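Local coordinates for uncharacterized protein Atu1735 (Agrobacterium tumefaciens, PDB 2PPX) that is of unknown function but has an XRE-like helix-turn-helix fold and probably binds DNA as a transcriptional regulator, at residues Y53-P56 with L57-R61. Sequence-based numbering, arbitrary orientation. Where two conformers were deposited one is given.
Sequences YHIP and LGTLR. With SO4 (sulfate ion), chain C; SO4 (sulfate ion), chain E.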
loop_
_atom_site.group_PDB
_atom_site.type_symbol
_atom_site.label_atom_id
_atom_site.label_comp_id
_atom_site.label_asym_id
_atom_site.label_seq_id
_atom_site.Cartn_x
_atom_site.Cartn_y
_atom_site.Cartn_z
ATOM N N TYR A 53 -9.317 -13.764 -6.080
ATOM C CA TYR A 53 -8.757 -13.351 -4.787
ATOM C C TYR A 53 -8.689 -11.847 -4.530
ATOM O O TYR A 53 -8.135 -11.424 -3.516
ATOM C CB TYR A 53 -7.389 -14.036 -4.552
ATOM C CG TYR A 53 -7.561 -15.534 -4.490
ATOM C CD1 TYR A 53 -8.269 -16.131 -3.437
ATOM C CD2 TYR A 53 -7.060 -16.358 -5.501
ATOM C CE1 TYR A 53 -8.460 -17.517 -3.388
ATOM C CE2 TYR A 53 -7.224 -17.764 -5.451
ATOM C CZ TYR A 53 -7.948 -18.316 -4.393
ATOM O OH TYR A 53 -8.162 -19.660 -4.314
ATOM N N HIS A 54 -9.287 -11.057 -5.429
ATOM C CA HIS A 54 -9.402 -9.600 -5.290
ATOM C C HIS A 54 -8.052 -8.903 -5.135
ATOM O O HIS A 54 -7.867 -8.039 -4.271
ATOM C CB HIS A 54 -10.364 -9.230 -4.157
ATOM C CG HIS A 54 -11.740 -9.815 -4.321
ATOM N ND1 HIS A 54 -12.882 -9.120 -4.011
ATOM C CD2 HIS A 54 -12.152 -11.001 -4.824
ATOM C CE1 HIS A 54 -13.942 -9.865 -4.276
ATOM N NE2 HIS A 54 -13.527 -11.013 -4.771
ATOM N N ILE A 55 -7.103 -9.306 -5.967
ATOM C CA ILE A 55 -5.796 -8.635 -6.024
ATOM C C ILE A 55 -5.715 -7.948 -7.396
ATOM O O ILE A 55 -5.795 -8.608 -8.416
ATOM C CB ILE A 55 -4.655 -9.615 -5.842
ATOM C CG1 ILE A 55 -4.747 -10.290 -4.440
ATOM C CG2 ILE A 55 -3.275 -8.923 -6.037
ATOM C CD1 ILE A 55 -3.938 -11.532 -4.339
ATOM N N PRO A 56 -5.576 -6.623 -7.413
ATOM C CA PRO A 56 -5.593 -5.894 -8.707
ATOM C C PRO A 56 -4.491 -6.467 -9.618
ATOM O O PRO A 56 -3.433 -6.887 -9.151
ATOM C CB PRO A 56 -5.304 -4.432 -8.303
ATOM C CG PRO A 56 -5.707 -4.359 -6.851
ATOM C CD PRO A 56 -5.349 -5.727 -6.264
ATOM N N LEU A 57 -4.806 -6.598 -10.892
ATOM C CA LEU A 57 -3.991 -7.364 -11.814
ATOM C C LEU A 57 -2.568 -6.786 -11.988
ATOM O O LEU A 57 -1.629 -7.539 -12.103
ATOM C CB LEU A 57 -4.706 -7.405 -13.164
ATOM C CG LEU A 57 -4.082 -8.173 -14.311
ATOM C CD1 LEU A 57 -3.786 -9.683 -13.927
ATOM C CD2 LEU A 57 -5.015 -8.055 -15.514
ATOM N N GLY A 58 -2.439 -5.462 -12.038
ATOM C CA GLY A 58 -1.132 -4.828 -12.195
ATOM C C GLY A 58 -0.243 -5.115 -11.003
ATOM O O GLY A 58 0.904 -5.486 -11.167
ATOM N N THR A 59 -0.783 -4.967 -9.797
ATOM C CA THR A 59 0.032 -5.289 -8.650
ATOM C C THR A 59 0.396 -6.799 -8.539
ATOM O O THR A 59 1.533 -7.108 -8.166
ATOM C CB THR A 59 -0.471 -4.604 -7.353
ATOM O OG1 THR A 59 0.618 -4.499 -6.436
ATOM C CG2 THR A 59 -1.641 -5.355 -6.715
ATOM N N LEU A 60 -0.505 -7.708 -8.902
ATOM C CA LEU A 60 -0.187 -9.135 -9.012
ATOM C C LEU A 60 1.031 -9.275 -9.942
ATOM O O LEU A 60 1.999 -9.949 -9.601
ATOM C CB LEU A 60 -1.393 -9.930 -9.566
ATOM C CG LEU A 60 -1.258 -11.464 -9.721
ATOM C CD1 LEU A 60 -2.659 -12.139 -9.707
ATOM C CD2 LEU A 60 -0.597 -11.771 -11.044
ATOM N N ARG A 61 0.969 -8.627 -11.109
ATOM C CA ARG A 61 2.055 -8.716 -12.083
ATOM C C ARG A 61 3.347 -8.120 -11.496
ATOM O O ARG A 61 4.420 -8.699 -11.675
ATOM C CB ARG A 61 1.663 -8.033 -13.411
ATOM C CG ARG A 61 0.682 -8.912 -14.219
ATOM C CD ARG A 61 0.007 -8.120 -15.325
ATOM N NE ARG A 61 -0.796 -9.022 -16.140
ATOM C CZ ARG A 61 -1.737 -8.633 -17.000
ATOM N NH1 ARG A 61 -2.026 -7.340 -17.149
ATOM N NH2 ARG A 61 -2.398 -9.549 -17.703
HETATM S S SO4 C . -4.796 -6.493 -19.383
HETATM O O1 SO4 C . -4.239 -7.841 -19.536
HETATM O O2 SO4 C . -6.190 -6.583 -18.939
HETATM O O3 SO4 C . -4.039 -5.722 -18.402
HETATM O O4 SO4 C . -4.712 -5.785 -20.655
HETATM S S SO4 E . -13.898 -4.895 -3.549
HETATM O O1 SO4 E . -13.574 -4.996 -2.119
HETATM O O2 SO4 E . -13.391 -3.631 -4.079
HETATM O O3 SO4 E . -13.314 -5.980 -4.340
HETATM O O4 SO4 E . -15.349 -4.961 -3.681
#
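With its CG2 set opposite the backbone N (CG1 at chi1 -62°), Ile-55 sends that methyl crosswise onto Leu-60, 4.1 Å from Leu-60 CB. In one of its two conformers, Thr-59 turns CG2 between its backbone N and carbonyl carbon, tentatively 3.8 Å from Pro-56 CD. Pro-56 is the N-cap of helix 57-64, and its carbonyl starts the helical bonding: Leu-60 N reaches Pro-56 O at 3.1 Å in a nearly straight bond (169°). Ile-55 and Leu-60 pack together against Phe-49 of helix 46-53 and Ile-35 of helix 34-41, joining the turn to the bundle interior. From the first helical residue, Leu-57 CG lies against one face of the guanidinium of Arg-61, one turn on, over its centre. The guanidinium edge faces a sulfate: Arg-61 NH1 donates to sulfate O3 at 2.9 Å and Arg-61 NH2 to sulfate O1 at 3.1 Å. NH2 also makes a salt bridge with Glu-47, and NE is hydrogen-bonded to Gln-46. At the other end of the turn His-54 ND1 donates to a second sulfate. Both ions, probably from the crystallisation liquor, also bind neighbouring subunits; Arg-61 and His-54 can thus hold an anion, a DNA phosphate being at most possible.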